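PDB 2PH5: homospermidine synthase from Legionella pneumophila subsp. pneumophila str. Philadelphia 1, which binds NAD and probably catalyses the formation of homospermidine, a polyamine, by transfer of an aminobutyl group. Local coordinates for residues A[172-177]-A[198-203]; A[193-198]-A[301-306]. One frame throughout, in Å; residues are numbered along the deposited sequence.

In the fold
Contacts 1 and 2 sit side by side in the C-terminal, saccharopine dehydrogenase-like part of the chain, their centres about 11 Å apart and both away from the NAD site. Their segments alternate along the sequence: 172-177 on helix 158-176, 193-198 at the end of helix 188-197, then 198-203, which runs into strand 202-213, and finally 301-306. Leu198 lies in a segment of each, though it makes contacts only in contact 1. Direct links add to this: Leu172 CD2 packs on Leu194 CD2, and Ile203 CD1 on Leu303 CD1. Two successive helices, the strand after them and a much later helix-strand turn are thus packed together beside the mixed sheet.

Contact 1 of 2, residues A[172-177]-A[198-203]; sequences LNIAKD and LGIKVI
Ile174 and Ala175 meet Leu198 and Ile200 almost wholly through methyl groups, so no flat side chain lies in the interface itself; the side chain of Tyr371, on strand 370-378, also touches Ile174. The setting is the packing of helix 158-176 against a Schellman motif, the one that closes helix 188-197. Gly199 takes the positive phi of that motif (79°), and Ile200 N probably bonds back to Ala195 O. The chain then turns out of the helix and enters strand 202-213 through a classic beta bulge, where Lys201 and Val202 both face Met364.

Leu198 comes up to the helix with one branch. Its CD2 lies 4.3 Å from Ile174 CG2 and 4.4 Å from Ala175 CB, and so spans two neighbouring helix residues. The same Leu198 CD2 also lies against the backbone, 4.3 Å from Ala175 N. The side-chain contacts are purely apolar, and all four residues are buried. Leu363 of strand 352-364 touches both Ile174 and Ile200, which ties the pair to the mixed sheet. Leu198 O, at the turn, takes a hydrogen bond from Asn366 ND2. Ile174 divides its work between two branches: CG2 serves Leu198, while the other branch runs out extended (chi2 173°) toward Ile200. There the two terminal methyls meet, Ile174 CD1 to Ile200 CD1 at 4.4 Å.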
loop_
_atom_site.group_PDB
_atom_site.type_symbol
_atom_site.label_atom_id
_atom_site.label_comp_id
_atom_site.label_asym_id
_atom_site.label_seq_id
_atom_site.Cartn_x
_atom_site.Cartn_y
_atom_site.Cartn_z
ATOM N N LEU A 172 -2.136 -35.801 0.665
ATOM C CA LEU A 172 -2.972 -36.992 0.742
ATOM C C LEU A 172 -4.354 -36.746 0.138
ATOM O O LEU A 172 -4.869 -37.598 -0.586
ATOM C CB LEU A 172 -3.110 -37.467 2.195
ATOM C CG LEU A 172 -1.836 -37.865 2.944
ATOM C CD1 LEU A 172 -2.196 -38.248 4.366
ATOM C CD2 LEU A 172 -1.124 -39.015 2.238
ATOM N N ASN A 173 -4.956 -35.592 0.428
ATOM C CA ASN A 173 -6.278 -35.298 -0.124
ATOM C C ASN A 173 -6.258 -35.312 -1.647
ATOM O O ASN A 173 -7.134 -35.894 -2.278
ATOM C CB ASN A 173 -6.804 -33.944 0.361
ATOM C CG ASN A 173 -7.171 -33.956 1.822
ATOM O OD1 ASN A 173 -7.206 -35.008 2.456
ATOM N ND2 ASN A 173 -7.464 -32.784 2.367
ATOM N N ILE A 174 -5.256 -34.677 -2.242
ATOM C CA ILE A 174 -5.167 -34.647 -3.695
ATOM C C ILE A 174 -5.040 -36.066 -4.240
ATOM O O ILE A 174 -5.494 -36.357 -5.344
ATOM C CB ILE A 174 -3.957 -33.827 -4.171
ATOM C CG1 ILE A 174 -4.094 -32.374 -3.700
ATOM C CG2 ILE A 174 -3.858 -33.893 -5.693
ATOM C CD1 ILE A 174 -2.875 -31.522 -3.985
ATOM N N ALA A 175 -4.414 -36.942 -3.461
ATOM C CA ALA A 175 -4.231 -38.335 -3.855
ATOM C C ALA A 175 -5.575 -39.070 -3.880
ATOM O O ALA A 175 -5.859 -39.807 -4.821
ATOM C CB ALA A 175 -3.257 -39.031 -2.898
ATOM N N LYS A 176 -6.404 -38.874 -2.857
ATOM C CA LYS A 176 -7.699 -39.539 -2.833
ATOM C C LYS A 176 -8.588 -38.967 -3.941
ATOM O O LYS A 176 -9.328 -39.708 -4.583
ATOM C CB LYS A 176 -8.376 -39.391 -1.457
ATOM C CG LYS A 176 -9.011 -38.031 -1.182
ATOM C CD LYS A 176 -9.507 -37.891 0.263
ATOM C CE LYS A 176 -10.460 -36.690 0.436
ATOM N NZ LYS A 176 -9.908 -35.367 0.008
ATOM N N ASP A 177 -8.500 -37.656 -4.173
ATOM C CA ASP A 177 -9.287 -36.994 -5.220
ATOM C C ASP A 177 -8.797 -37.387 -6.608
ATOM O O ASP A 177 -9.406 -37.015 -7.610
ATOM C CB ASP A 177 -9.193 -35.469 -5.115
ATOM C CG ASP A 177 -9.869 -34.917 -3.886
ATOM O OD1 ASP A 177 -11.051 -35.248 -3.643
ATOM O OD2 ASP A 177 -9.217 -34.128 -3.169
ATOM N N LEU A 198 2.288 -36.792 -8.054
ATOM C CA LEU A 198 1.080 -35.972 -8.180
ATOM C C LEU A 198 1.244 -34.753 -9.097
ATOM O O LEU A 198 0.286 -34.018 -9.326
ATOM C CB LEU A 198 0.599 -35.512 -6.801
ATOM C CG LEU A 198 -0.380 -36.446 -6.085
ATOM C CD1 LEU A 198 -0.017 -37.902 -6.343
ATOM C CD2 LEU A 198 -0.366 -36.134 -4.608
ATOM N N GLY A 199 2.453 -34.530 -9.609
ATOM C CA GLY A 199 2.677 -33.413 -10.519
ATOM C C GLY A 199 2.834 -32.027 -9.916
ATOM O O GLY A 199 2.717 -31.014 -10.610
ATOM N N ILE A 200 3.104 -31.987 -8.619
ATOM C CA ILE A 200 3.290 -30.738 -7.916
ATOM C C ILE A 200 4.539 -30.053 -8.424
ATOM O O ILE A 200 5.648 -30.567 -8.266
ATOM C CB ILE A 200 3.454 -30.969 -6.420
ATOM C CG1 ILE A 200 2.305 -31.840 -5.905
ATOM C CG2 ILE A 200 3.474 -29.635 -5.692
ATOM C CD1 ILE A 200 0.936 -31.236 -6.121
ATOM N N LYS A 201 4.357 -28.891 -9.037
ATOM C CA LYS A 201 5.476 -28.131 -9.572
ATOM C C LYS A 201 5.866 -26.983 -8.647
ATOM O O LYS A 201 7.019 -26.554 -8.630
ATOM C CB LYS A 201 5.116 -27.572 -10.948
ATOM C CG LYS A 201 4.928 -28.623 -12.023
ATOM C CD LYS A 201 4.459 -27.971 -13.312
ATOM C CE LYS A 201 4.430 -28.951 -14.460
ATOM N NZ LYS A 201 4.210 -28.214 -15.732
ATOM N N VAL A 202 4.901 -26.491 -7.878
ATOM C CA VAL A 202 5.159 -25.387 -6.970
ATOM C C VAL A 202 4.184 -25.358 -5.793
ATOM O O VAL A 202 2.984 -25.602 -5.949
ATOM C CB VAL A 202 5.117 -24.027 -7.737
ATOM C CG1 VAL A 202 3.862 -23.942 -8.571
ATOM C CG2 VAL A 202 5.180 -22.851 -6.766
ATOM N N ILE A 203 4.727 -25.072 -4.611
ATOM C CA ILE A 203 3.956 -24.983 -3.379
ATOM C C ILE A 203 4.104 -23.582 -2.786
ATOM O O ILE A 203 5.217 -23.099 -2.597
ATOM C CB ILE A 203 4.462 -25.980 -2.308
ATOM C CG1 ILE A 203 4.198 -27.427 -2.731
ATOM C CG2 ILE A 203 3.783 -25.690 -0.979
ATOM C CD1 ILE A 203 4.577 -28.452 -1.654
#

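Contact 2 of 2, residues A[193-198]-A[301-306]; sequences NLAMTL and NFLTLK
Asn193 O accepts the backbone N-H of Thr197 at 2.9 Å, a regular helical bond in the last turn of helix 188-197, and it is the backbone at Asn193 that Leu305 packs on. One branch of Leu305 brings CD1 to 4.0 Å from Asn193 N; the other puts CD2 at 4.0 Å from Asn193 CA. The same CD2 also meets Met196, a selenomethionine here, with SE to Leu305 CD2 at 3.8 Å. The near-extended start of the Met196 chain (chi1 178°, chi2 -164°) carries SE out to Leu305, and only beyond SE does the chain bend (chi3 86°). The two side chains cross at about a right angle. This part of the interface is the more exposed one.

Deeper in, Ala195 CB faces Leu303 CD2 at 4.2 Å, both residues buried. Leu303 is where the chain leaves helix 295-302, and the turn there is held by Thr304 N bonding to Asn301 O at 3.0 Å, while Thr304 OG1 bonds to Thr300 O. Tyr313 of strand 311-322 touches Ala195, Met196 and Leu305 alike. Leu305 pairs through its backbone with Leu312 and Tyr313. The arrangement is the end of helix 188-197 packed on the turn and short edge strand that follow helix 295-302, consistent with the GAPDH-like C-terminal domain assigned to the saccharopine dehydrogenase family.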
loop_
_atom_site.group_PDB
_atom_site.type_symbol
_atom_site.label_atom_id
_atom_site.label_comp_id
_atom_site.label_asym_id
_atom_site.label_seq_id
_atom_site.Cartn_x
_atom_site.Cartn_y
_atom_site.Cartn_z
ATOM N N ASN A 193 8.286 -38.334 -3.070
ATOM C CA ASN A 193 7.823 -39.178 -4.162
ATOM C C ASN A 193 6.342 -38.961 -4.464
ATOM O O ASN A 193 5.948 -38.901 -5.628
ATOM C CB ASN A 193 8.107 -40.640 -3.827
ATOM C CG ASN A 193 7.344 -41.594 -4.707
ATOM O OD1 ASN A 193 6.217 -41.986 -4.382
ATOM N ND2 ASN A 193 7.939 -41.968 -5.840
ATOM N N LEU A 194 5.529 -38.851 -3.415
ATOM C CA LEU A 194 4.100 -38.608 -3.570
ATOM C C LEU A 194 3.889 -37.246 -4.214
ATOM O O LEU A 194 2.986 -37.070 -5.026
ATOM C CB LEU A 194 3.387 -38.634 -2.215
ATOM C CG LEU A 194 1.939 -38.120 -2.242
ATOM C CD1 LEU A 194 1.101 -39.006 -3.131
ATOM C CD2 LEU A 194 1.368 -38.082 -0.841
ATOM N N ALA A 195 4.727 -36.276 -3.858
ATOM C CA ALA A 195 4.589 -34.940 -4.430
ATOM C C ALA A 195 4.861 -34.974 -5.926
ATOM O O ALA A 195 4.136 -34.369 -6.714
ATOM C CB ALA A 195 5.541 -33.964 -3.742
HETATM N N MSE A 196 5.910 -35.688 -6.313
HETATM C CA MSE A 196 6.270 -35.786 -7.714
HETATM C C MSE A 196 5.245 -36.587 -8.515
HETATM O O MSE A 196 4.841 -36.178 -9.602
HETATM C CB MSE A 196 7.639 -36.430 -7.856
HETATM C CG MSE A 196 8.066 -36.613 -9.295
HETATM SE SE MSE A 196 9.529 -37.864 -9.433
HETATM C CE MSE A 196 8.453 -39.477 -9.493
ATOM N N THR A 197 4.821 -37.727 -7.978
ATOM C CA THR A 197 3.848 -38.563 -8.666
ATOM C C THR A 197 2.537 -37.808 -8.879
ATOM O O THR A 197 1.773 -38.127 -9.792
ATOM C CB THR A 197 3.611 -39.907 -7.896
ATOM O OG1 THR A 197 2.564 -40.654 -8.525
ATOM C CG2 THR A 197 3.249 -39.655 -6.458
ATOM N N LEU A 198 2.288 -36.792 -8.054
ATOM C CA LEU A 198 1.080 -35.972 -8.180
ATOM C C LEU A 198 1.244 -34.753 -9.097
ATOM O O LEU A 198 0.286 -34.018 -9.326
ATOM C CB LEU A 198 0.599 -35.512 -6.801
ATOM C CG LEU A 198 -0.380 -36.446 -6.085
ATOM C CD1 LEU A 198 -0.017 -37.902 -6.343
ATOM C CD2 LEU A 198 -0.366 -36.134 -4.608
ATOM N N ASN A 301 13.850 -29.384 0.628
ATOM C CA ASN A 301 14.664 -30.583 0.735
ATOM C C ASN A 301 13.786 -31.768 1.135
ATOM O O ASN A 301 13.963 -32.879 0.643
ATOM C CB ASN A 301 15.778 -30.392 1.773
ATOM C CG ASN A 301 16.851 -29.411 1.314
ATOM O OD1 ASN A 301 16.861 -28.981 0.159
ATOM N ND2 ASN A 301 17.767 -29.068 2.213
ATOM N N PHE A 302 12.831 -31.522 2.024
ATOM C CA PHE A 302 11.923 -32.567 2.483
ATOM C C PHE A 302 11.133 -33.155 1.315
ATOM O O PHE A 302 10.703 -34.300 1.370
ATOM C CB PHE A 302 10.952 -31.997 3.521
ATOM C CG PHE A 302 10.052 -33.027 4.143
ATOM C CD1 PHE A 302 10.566 -33.977 5.026
ATOM C CD2 PHE A 302 8.688 -33.040 3.860
ATOM C CE1 PHE A 302 9.733 -34.929 5.625
ATOM C CE2 PHE A 302 7.849 -33.985 4.450
ATOM C CZ PHE A 302 8.376 -34.932 5.336
ATOM N N LEU A 303 10.943 -32.371 0.259
ATOM C CA LEU A 303 10.197 -32.843 -0.907
ATOM C C LEU A 303 11.097 -33.014 -2.119
ATOM O O LEU A 303 10.636 -32.975 -3.259
ATOM C CB LEU A 303 9.072 -31.871 -1.247
ATOM C CG LEU A 303 8.015 -31.756 -0.155
ATOM C CD1 LEU A 303 7.065 -30.609 -0.476
ATOM C CD2 LEU A 303 7.268 -33.087 -0.036
ATOM N N THR A 304 12.387 -33.194 -1.857
ATOM C CA THR A 304 13.369 -33.384 -2.912
ATOM C C THR A 304 13.542 -34.876 -3.181
ATOM O O THR A 304 13.346 -35.703 -2.291
ATOM C CB THR A 304 14.733 -32.775 -2.514
ATOM O OG1 THR A 304 14.625 -31.350 -2.481
ATOM C CG2 THR A 304 15.817 -33.173 -3.507
ATOM N N LEU A 305 13.906 -35.215 -4.412
ATOM C CA LEU A 305 14.105 -36.604 -4.796
ATOM C C LEU A 305 15.347 -36.729 -5.679
ATOM O O LEU A 305 15.649 -35.846 -6.489
ATOM C CB LEU A 305 12.875 -37.110 -5.551
ATOM C CG LEU A 305 12.461 -38.573 -5.380
ATOM C CD1 LEU A 305 12.177 -38.872 -3.908
ATOM C CD2 LEU A 305 11.214 -38.838 -6.220
ATOM N N LYS A 306 16.066 -37.834 -5.517
ATOM C CA LYS A 306 17.273 -38.085 -6.297
ATOM C C LYS A 306 17.723 -39.530 -6.151
ATOM O O LYS A 306 17.371 -40.200 -5.178
ATOM C CB LYS A 306 18.390 -37.132 -5.856
ATOM C CG LYS A 306 18.568 -37.017 -4.354
ATOM C CD LYS A 306 19.572 -35.922 -4.012
ATOM C CE LYS A 306 19.744 -35.765 -2.507
ATOM N NZ LYS A 306 20.742 -34.708 -2.167
#